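Local coordinates for ALDH21) (Physcomitrella patens subsp. patens, PDB 5MZ5), which oxidises succinic semialdehyde to succinate with NADP(+) as coenzyme and belongs to the aldehyde dehydrogenase family, at residues Glu99-Ala102 against Val103-Val107; Val375-Ala378 against Val379-Gly383; Asn390-Gly393 against Ala394-Glu397. All coordinates share one frame; numbering follows the deposited sequence.

In the fold
All three contacts are local, two at helices and one at a hairpin. Interaction 1, on helix 97-113, stands apart: its centre is about 52 Å from that of interaction 2 and 43 Å from that of interaction 3, across the middle of the chain. Interactions 2 and 3 are neighbours, with centres about 17 Å and nearest atoms about 6 Å apart. Helix 365-380 links them, for interaction 2 closes its final turn and the hairpin of interaction 3 packs on its side. Interactions 1 and 2 lie away from the coenzyme and succinate sites, whereas the side chain of Ala-394 in interaction 3 is about 11 Å from that of the NADP(+)-binding Trp-188; no coenzyme occupies this chain.

Interaction 1 (Glu99-Ala102 against Val103-Val107); sequences ERKA and VLEKV
Leu-104 lies back over the carbonyl of Arg-100, one turn earlier, with CG and CD1 each 3.5 Å from Arg-100 O. The same carbonyl accepts the backbone N-H of Leu-104, at 3.3 Å from Leu-104 N to Arg-100 O and a nearly straight 168° at the hydrogen. This is the tightly packed side. Leu-104 is wedged against Phe-144 and Ala-148 of helix 130-151 and against Ile-203 and Ala-204 of helix 193-205. Val-103 sits beside it: its CG2 branch, set anti to its own carbonyl carbon, is turned back to 3.3 Å from Glu-99 O, and the side chain also meets Ile-203. Arg-100 leaves the backbone away from the following turn, and its NE and NH1 donate to the backbone oxygens of Ala-204 and Ser-151. In this way one face of helix 97-113 is fitted into the helical layer of the coenzyme-binding Rossmann domain, where Val-107 continues the apolar stripe towards helix 219-229. The adjoining flank is more polar, and looser at the partly exposed Glu-105. Lys-101 and Glu-105 are spaced i to i+4 and their extended chains cross at a slant, with Lys-101 CE 3.5 Å from Glu-105 OE2. The charged ends stay further apart, and the long salt bridge between Lys-101 NZ and Glu-105 OE2 measures 3.9 Å; the ammonium has its stronger partner in Glu-149 of a second subunit, which brings this edge of the helix to a subunit interface. Firmer is the main chain beneath, where Glu-105 N lies 2.9 Å from Lys-101 O. Further round, Lys-106 runs its methylenes past the carbonyl of Ala-102, with CG 3.3 Å from Ala-102 O, before its ammonium forms salt bridges with Glu-232 and Glu-233.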
ATOM      1  N   GLU A  99      15.121  -2.349  18.332  1.00 22.83           N
ATOM      2  CA  GLU A  99      15.896  -1.471  19.224  1.00 22.89           C
ATOM      3  C   GLU A  99      15.319  -0.072  19.195  1.00 25.36           C
ATOM      4  O   GLU A  99      15.199   0.544  20.249  1.00 26.28           O
ATOM      5  CB  GLU A  99      17.395  -1.445  18.858  1.00 23.68           C
ATOM      6  CG  GLU A  99      18.093  -2.765  19.105  1.00 29.99           C
ATOM      7  CD  GLU A  99      19.581  -2.778  18.816  1.00 51.60           C
ATOM      8  OE1 GLU A  99      20.351  -3.098  19.751  1.00 59.46           O
ATOM      9  OE2 GLU A  99      19.982  -2.459  17.671  1.00 34.15           O
ATOM     10  N   ARG A 100      14.935   0.419  17.998  1.00 22.47           N
ATOM     11  CA  ARG A 100      14.296   1.734  17.827  1.00 22.31           C
ATOM     12  C   ARG A 100      12.950   1.716  18.561  1.00 24.83           C
ATOM     13  O   ARG A 100      12.652   2.653  19.295  1.00 24.66           O
ATOM     14  CB  ARG A 100      14.118   2.107  16.343  1.00 21.04           C
ATOM     15  CG  ARG A 100      15.432   2.218  15.579  1.00 22.00           C
ATOM     16  CD  ARG A 100      15.254   2.845  14.205  1.00 27.85           C
ATOM     17  NE  ARG A 100      14.209   2.207  13.397  1.00 27.04           N
ATOM     18  CZ  ARG A 100      14.415   1.202  12.549  1.00 34.18           C
ATOM     19  NH1 ARG A 100      13.410   0.702  11.850  1.00 19.81           N
ATOM     20  NH2 ARG A 100      15.636   0.704  12.379  1.00 19.30           N
ATOM     21  N   LYS A 101      12.195   0.594  18.437  1.00 20.50           N
ATOM     22  CA  LYS A 101      10.924   0.384  19.127  1.00 20.69           C
ATOM     23  C   LYS A 101      11.097   0.412  20.648  1.00 23.71           C
ATOM     24  O   LYS A 101      10.288   1.036  21.334  1.00 22.24           O
ATOM     25  CB  LYS A 101      10.302  -0.953  18.709  1.00 23.99           C
ATOM     26  CG  LYS A 101       8.856  -1.118  19.184  1.00 31.59           C
ATOM     27  CD  LYS A 101       8.292  -2.472  18.821  1.00 32.32           C
ATOM     28  CE  LYS A 101       6.808  -2.491  19.089  1.00 32.72           C
ATOM     29  NZ  LYS A 101       6.285  -3.869  19.193  1.00 32.50           N
ATOM     30  N   ALA A 102      12.115  -0.308  21.173  1.00 20.81           N
ATOM     31  CA  ALA A 102      12.409  -0.381  22.604  1.00 20.84           C
ATOM     32  C   ALA A 102      12.682   1.012  23.197  1.00 26.76           C
ATOM     33  O   ALA A 102      12.214   1.285  24.304  1.00 27.76           O
ATOM     34  CB  ALA A 102      13.577  -1.334  22.879  1.00 21.00           C
ATOM     35  N   VAL A 103      13.392   1.898  22.454  1.00 24.00           N
ATOM     36  CA  VAL A 103      13.665   3.280  22.896  1.00 23.54           C
ATOM     37  C   VAL A 103      12.315   4.005  23.087  1.00 27.60           C
ATOM     38  O   VAL A 103      12.058   4.572  24.153  1.00 26.79           O
ATOM     39  CB  VAL A 103      14.581   4.087  21.917  1.00 25.29           C
ATOM     40  CG1 VAL A 103      14.725   5.548  22.362  1.00 23.86           C
ATOM     41  CG2 VAL A 103      15.950   3.432  21.744  1.00 25.15           C
ATOM     42  N   LEU A 104      11.467   3.969  22.044  1.00 23.44           N
ATOM     43  CA  LEU A 104      10.169   4.641  22.028  1.00 23.46           C
ATOM     44  C   LEU A 104       9.206   4.112  23.091  1.00 28.52           C
ATOM     45  O   LEU A 104       8.472   4.897  23.685  1.00 29.93           O
ATOM     46  CB  LEU A 104       9.557   4.594  20.610  1.00 22.77           C
ATOM     47  CG  LEU A 104      10.355   5.317  19.537  1.00 25.56           C
ATOM     48  CD1 LEU A 104      10.080   4.772  18.175  1.00 23.44           C
ATOM     49  CD2 LEU A 104      10.146   6.836  19.604  1.00 29.20           C
ATOM     50  N   GLU A 105       9.242   2.797  23.360  1.00 24.60           N
ATOM     51  CA  GLU A 105       8.404   2.171  24.384  1.00 23.67           C
ATOM     52  C   GLU A 105       8.865   2.566  25.783  1.00 27.15           C
ATOM     53  O   GLU A 105       8.031   2.697  26.686  1.00 26.76           O
ATOM     54  CB  GLU A 105       8.375   0.642  24.234  1.00 24.66           C
ATOM     55  CG  GLU A 105       7.599   0.183  23.013  1.00 29.32           C
ATOM     56  CD  GLU A 105       7.523  -1.322  22.843  1.00 48.79           C
ATOM     57  OE1 GLU A 105       8.548  -2.017  23.033  1.00 61.12           O
ATOM     58  OE2 GLU A 105       6.424  -1.807  22.500  1.00 53.08           O
ATOM     59  N   LYS A 106      10.189   2.753  25.960  1.00 23.37           N
ATOM     60  CA  LYS A 106      10.764   3.187  27.230  1.00 23.91           C
ATOM     61  C   LYS A 106      10.380   4.645  27.511  1.00 26.10           C
ATOM     62  O   LYS A 106      10.155   4.995  28.658  1.00 24.92           O
ATOM     63  CB  LYS A 106      12.286   2.973  27.266  1.00 27.37           C
ATOM     64  CG  LYS A 106      12.666   1.532  27.548  1.00 34.02           C
ATOM     65  CD  LYS A 106      14.178   1.332  27.485  1.00 42.59           C
ATOM     66  CE  LYS A 106      14.544  -0.120  27.691  1.00 42.34           C
ATOM     67  NZ  LYS A 106      15.955  -0.280  28.139  1.00 52.23           N
ATOM     68  N   VAL A 107      10.252   5.478  26.450  1.00 22.94           N
ATOM     69  CA  VAL A 107       9.810   6.871  26.570  1.00 21.94           C
ATOM     70  C   VAL A 107       8.324   6.867  27.018  1.00 27.21           C
ATOM     71  O   VAL A 107       7.981   7.587  27.949  1.00 27.00           O
ATOM     72  CB  VAL A 107      10.031   7.702  25.261  1.00 23.27           C
ATOM     73  CG1 VAL A 107       9.454   9.112  25.390  1.00 21.86           C
ATOM     74  CG2 VAL A 107      11.505   7.765  24.896  1.00 22.20           C
TER

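Interaction 2 (Val375-Ala378 against Val379-Gly383); sequences VKEA and VAKGG
Ala-378 O takes the backbone N-H of Gly-383 across the end of helix 365-380, with 2.9 Å between Gly-383 N and Ala-378 O. Together with the bond from Gly-382 N to Val-379 O (3.2 Å), nested inside it, this makes a Schellman motif. Gly-382 carries the positive phi (115°) that turns the chain out of the helix and on into strand 384-387. Before the turn, the last regular bonds run to Val-375, Lys-376 and Glu-377, the last from Lys-381 N. A salt bridge straps the same turn from outside. Glu-377 leaves the helix with CG anti to its backbone N (chi1 -176°) and bends at chi2, while Lys-381 curls at its far end, so that Lys-381 NZ meets Glu-377 OE2 at 2.9 Å. The approach is on the anti side of the carboxylate oxygen, slightly out of the plane. Asn-409 ND2 donates to OE1, which helps to fix the rotation of the group. Ala-378 faces inward on Ile-401 and Val-404. Val-379 CG2, set between its backbone N and carbonyl carbon, lies 3.1 Å from Lys-376 O.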
ATOM      1  N   VAL A 375      -8.192  43.702  18.556  1.00 33.97           N
ATOM      2  CA  VAL A 375      -9.617  43.724  18.912  1.00 33.72           C
ATOM      3  C   VAL A 375     -10.148  45.170  18.767  1.00 39.81           C
ATOM      4  O   VAL A 375     -11.186  45.377  18.122  1.00 40.50           O
ATOM      5  CB  VAL A 375      -9.887  43.098  20.314  1.00 37.20           C
ATOM      6  CG1 VAL A 375     -11.282  43.437  20.837  1.00 37.24           C
ATOM      7  CG2 VAL A 375      -9.665  41.584  20.300  1.00 36.22           C
ATOM      8  N   LYS A 376      -9.422  46.163  19.342  1.00 36.34           N
ATOM      9  CA  LYS A 376      -9.798  47.578  19.263  1.00 37.34           C
ATOM     10  C   LYS A 376      -9.832  48.050  17.800  1.00 41.15           C
ATOM     11  O   LYS A 376     -10.792  48.700  17.391  1.00 41.62           O
ATOM     12  CB  LYS A 376      -8.867  48.469  20.112  1.00 39.94           C
ATOM     13  CG  LYS A 376      -9.062  48.312  21.618  1.00 52.38           C
ATOM     14  CD  LYS A 376      -8.408  49.435  22.390  1.00 63.99           C
ATOM     15  CE  LYS A 376      -7.695  48.994  23.644  1.00 79.31           C
ATOM     16  NZ  LYS A 376      -6.274  48.625  23.363  1.00 86.50           N
ATOM     17  N   GLU A 377      -8.823  47.658  17.006  1.00 36.41           N
ATOM     18  CA  GLU A 377      -8.748  47.994  15.588  1.00 36.91           C
ATOM     19  C   GLU A 377      -9.945  47.402  14.813  1.00 42.52           C
ATOM     20  O   GLU A 377     -10.517  48.098  13.975  1.00 42.96           O
ATOM     21  CB  GLU A 377      -7.415  47.520  14.999  1.00 38.03           C
ATOM     22  CG  GLU A 377      -7.183  47.904  13.545  1.00 55.75           C
ATOM     23  CD  GLU A 377      -6.431  46.886  12.706  1.00 88.84           C
ATOM     24  OE1 GLU A 377      -5.697  46.053  13.286  1.00 96.08           O
ATOM     25  OE2 GLU A 377      -6.557  46.937  11.462  1.00 86.90           O
ATOM     26  N   ALA A 378     -10.335  46.139  15.121  1.00 39.15           N
ATOM     27  CA  ALA A 378     -11.464  45.445  14.492  1.00 37.88           C
ATOM     28  C   ALA A 378     -12.774  46.198  14.742  1.00 44.64           C
ATOM     29  O   ALA A 378     -13.550  46.379  13.799  1.00 43.32           O
ATOM     30  CB  ALA A 378     -11.562  44.013  15.003  1.00 36.88           C
ATOM     31  N   VAL A 379     -12.989  46.674  15.996  1.00 43.81           N
ATOM     32  CA  VAL A 379     -14.177  47.428  16.377  1.00 45.46           C
ATOM     33  C   VAL A 379     -14.155  48.843  15.730  1.00 48.23           C
ATOM     34  O   VAL A 379     -15.203  49.312  15.280  1.00 48.16           O
ATOM     35  CB  VAL A 379     -14.486  47.445  17.911  1.00 51.28           C
ATOM     36  CG1 VAL A 379     -14.459  46.041  18.532  1.00 49.75           C
ATOM     37  CG2 VAL A 379     -13.618  48.419  18.689  1.00 52.26           C
ATOM     38  N   ALA A 380     -12.955  49.472  15.623  1.00 43.62           N
ATOM     39  CA  ALA A 380     -12.763  50.802  15.003  1.00 43.65           C
ATOM     40  C   ALA A 380     -13.097  50.774  13.497  1.00 47.01           C
ATOM     41  O   ALA A 380     -13.628  51.740  12.959  1.00 46.63           O
ATOM     42  CB  ALA A 380     -11.329  51.290  15.214  1.00 43.59           C
ATOM     43  N   LYS A 381     -12.821  49.634  12.845  1.00 43.38           N
ATOM     44  CA  LYS A 381     -13.070  49.398  11.429  1.00 42.61           C
ATOM     45  C   LYS A 381     -14.520  48.949  11.114  1.00 48.45           C
ATOM     46  O   LYS A 381     -14.835  48.686   9.946  1.00 50.10           O
ATOM     47  CB  LYS A 381     -12.036  48.416  10.871  1.00 41.89           C
ATOM     48  CG  LYS A 381     -10.684  49.063  10.613  1.00 49.11           C
ATOM     49  CD  LYS A 381      -9.759  48.132   9.850  1.00 55.13           C
ATOM     50  CE  LYS A 381      -8.607  48.873   9.209  1.00 66.70           C
ATOM     51  NZ  LYS A 381      -7.591  49.302  10.206  1.00 73.77           N
ATOM     52  N   GLY A 382     -15.386  48.893  12.131  1.00 43.70           N
ATOM     53  CA  GLY A 382     -16.783  48.507  11.943  1.00 43.66           C
ATOM     54  C   GLY A 382     -17.263  47.216  12.591  1.00 46.44           C
ATOM     55  O   GLY A 382     -18.462  46.928  12.551  1.00 46.33           O
ATOM     56  N   GLY A 383     -16.352  46.443  13.193  1.00 40.96           N
ATOM     57  CA  GLY A 383     -16.708  45.203  13.881  1.00 39.31           C
ATOM     58  C   GLY A 383     -17.548  45.440  15.127  1.00 42.47           C
ATOM     59  O   GLY A 383     -17.301  46.386  15.880  1.00 41.61           O
TER

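Interaction 3 (Asn390-Gly393 against Ala394-Glu397); sequences NRKG and AFIE
Lys-392 and Phe-395 are joined by two backbone hydrogen bonds, Lys-392 N to Phe-395 O at 2.9 Å and Phe-395 N to Lys-392 O at 3.0 Å. They close a type II' turn, in which Gly-393 takes the positive phi, and make a tight beta hairpin. Further down, Glu-397 N donates almost straight to Asn-390 O at 3.1 Å; Arg-391 and Ile-396 between them form the non-hydrogen-bonded pair, where Arg-391 CA makes a C-H...O contact with Phe-395 O.

Among the polar side chains, Arg-391 bends at chi3 and brings NE back to Gly-393 O at 2.9 Å; the oxygen lies in the guanidinium plane and the donor on one of its lone pairs, so the guanidinium meets the turn edge-on and the bond restrains its rotation. Glu-397 OE2 receives a weak bond from Asn-390 N (3.4 Å).

On the face that carries Lys-392 and Phe-395, a cation-pi contact forms, with Lys-392 NZ 4.9 Å from the centroid of the Phe-395 ring and above it. On the face of Arg-391 and Ile-396, Ile-396 CD1 rests against Arg-391 CB and CG, 3.7 Å from each.

Beyond the hairpin, Ile-396 packs on Ala-368 and Ile-371 of helix 365-380, and Arg-391 NH1 forms a salt bridge with Glu-372 there; Phe-395 lies among Tyr-62, Met-349 and Pro-361, and strand 395-402 runs on between strands 384-387 and 419-425.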
ATOM      1  N   ASN A 390     -11.435  42.743  26.726  1.00 36.99           N
ATOM      2  CA  ASN A 390     -10.650  43.434  27.752  1.00 37.59           C
ATOM      3  C   ASN A 390      -9.407  42.652  28.167  1.00 43.21           C
ATOM      4  O   ASN A 390      -9.415  41.411  28.180  1.00 42.91           O
ATOM      5  CB  ASN A 390     -11.492  43.798  28.976  1.00 36.82           C
ATOM      6  CG  ASN A 390     -12.677  44.701  28.683  1.00 55.28           C
ATOM      7  OD1 ASN A 390     -13.817  44.385  29.009  1.00 54.45           O
ATOM      8  ND2 ASN A 390     -12.445  45.853  28.089  1.00 45.21           N
ATOM      9  N   ARG A 391      -8.333  43.393  28.483  1.00 39.20           N
ATOM     10  CA  ARG A 391      -7.056  42.839  28.917  1.00 38.47           C
ATOM     11  C   ARG A 391      -6.848  43.124  30.408  1.00 44.54           C
ATOM     12  O   ARG A 391      -7.171  44.209  30.894  1.00 46.29           O
ATOM     13  CB  ARG A 391      -5.900  43.406  28.073  1.00 34.90           C
ATOM     14  CG  ARG A 391      -4.565  42.692  28.247  1.00 33.29           C
ATOM     15  CD  ARG A 391      -3.435  43.558  27.740  1.00 48.52           C
ATOM     16  NE  ARG A 391      -2.610  44.060  28.839  1.00 54.69           N
ATOM     17  CZ  ARG A 391      -2.350  45.340  29.066  1.00 71.95           C
ATOM     18  NH1 ARG A 391      -2.834  46.276  28.263  1.00 64.12           N
ATOM     19  NH2 ARG A 391      -1.590  45.694  30.089  1.00 71.12           N
ATOM     20  N   LYS A 392      -6.308  42.136  31.120  1.00 42.00           N
ATOM     21  CA  LYS A 392      -5.980  42.186  32.541  1.00 42.12           C
ATOM     22  C   LYS A 392      -4.601  41.499  32.611  1.00 43.15           C
ATOM     23  O   LYS A 392      -4.533  40.266  32.683  1.00 41.55           O
ATOM     24  CB  LYS A 392      -7.057  41.415  33.327  1.00 46.18           C
ATOM     25  CG  LYS A 392      -7.183  41.757  34.813  1.00 65.49           C
ATOM     26  CD  LYS A 392      -7.987  40.673  35.579  1.00 78.05           C
ATOM     27  CE  LYS A 392      -7.192  39.394  35.835  1.00 87.06           C
ATOM     28  NZ  LYS A 392      -8.061  38.218  36.119  1.00 89.02           N
ATOM     29  N   GLY A 393      -3.531  42.299  32.487  1.00 37.46           N
ATOM     30  CA  GLY A 393      -2.155  41.812  32.449  1.00 35.53           C
ATOM     31  C   GLY A 393      -1.914  40.973  31.204  1.00 36.66           C
ATOM     32  O   GLY A 393      -2.028  41.482  30.090  1.00 35.62           O
ATOM     33  N   ALA A 394      -1.622  39.671  31.382  1.00 32.41           N
ATOM     34  CA  ALA A 394      -1.404  38.736  30.273  1.00 31.92           C
ATOM     35  C   ALA A 394      -2.716  38.028  29.864  1.00 37.25           C
ATOM     36  O   ALA A 394      -2.745  37.305  28.865  1.00 36.79           O
ATOM     37  CB  ALA A 394      -0.327  37.718  30.635  1.00 32.14           C
ATOM     38  N   PHE A 395      -3.804  38.268  30.619  1.00 34.72           N
ATOM     39  CA  PHE A 395      -5.121  37.699  30.355  1.00 34.45           C
ATOM     40  C   PHE A 395      -5.931  38.528  29.354  1.00 40.40           C
ATOM     41  O   PHE A 395      -5.986  39.754  29.455  1.00 40.26           O
ATOM     42  CB  PHE A 395      -5.927  37.559  31.659  1.00 35.66           C
ATOM     43  CG  PHE A 395      -5.500  36.415  32.547  1.00 35.75           C
ATOM     44  CD1 PHE A 395      -6.030  35.142  32.373  1.00 35.54           C
ATOM     45  CD2 PHE A 395      -4.589  36.616  33.579  1.00 36.80           C
ATOM     46  CE1 PHE A 395      -5.654  34.088  33.214  1.00 35.38           C
ATOM     47  CE2 PHE A 395      -4.211  35.554  34.420  1.00 37.94           C
ATOM     48  CZ  PHE A 395      -4.741  34.297  34.224  1.00 34.51           C
ATOM     49  N   ILE A 396      -6.555  37.838  28.391  1.00 37.35           N
ATOM     50  CA  ILE A 396      -7.464  38.396  27.393  1.00 37.09           C
ATOM     51  C   ILE A 396      -8.762  37.651  27.598  1.00 38.83           C
ATOM     52  O   ILE A 396      -8.778  36.414  27.578  1.00 39.20           O
ATOM     53  CB  ILE A 396      -6.940  38.260  25.915  1.00 40.39           C
ATOM     54  CG1 ILE A 396      -5.778  39.232  25.624  1.00 42.14           C
ATOM     55  CG2 ILE A 396      -8.065  38.465  24.877  1.00 41.16           C
ATOM     56  CD1 ILE A 396      -6.205  40.793  25.461  1.00 52.44           C
ATOM     57  N   GLU A 397      -9.850  38.395  27.790  1.00 35.08           N
ATOM     58  CA  GLU A 397     -11.188  37.819  27.941  1.00 34.48           C
ATOM     59  C   GLU A 397     -11.577  37.058  26.659  1.00 35.32           C
ATOM     60  O   GLU A 397     -11.196  37.498  25.563  1.00 33.63           O
ATOM     61  CB  GLU A 397     -12.216  38.925  28.185  1.00 36.03           C
ATOM     62  CG  GLU A 397     -12.209  39.453  29.598  1.00 42.54           C
ATOM     63  CD  GLU A 397     -13.158  40.608  29.847  1.00 56.65           C
ATOM     64  OE1 GLU A 397     -13.473  40.857  31.032  1.00 58.37           O
ATOM     65  OE2 GLU A 397     -13.581  41.271  28.871  1.00 46.87           O
TER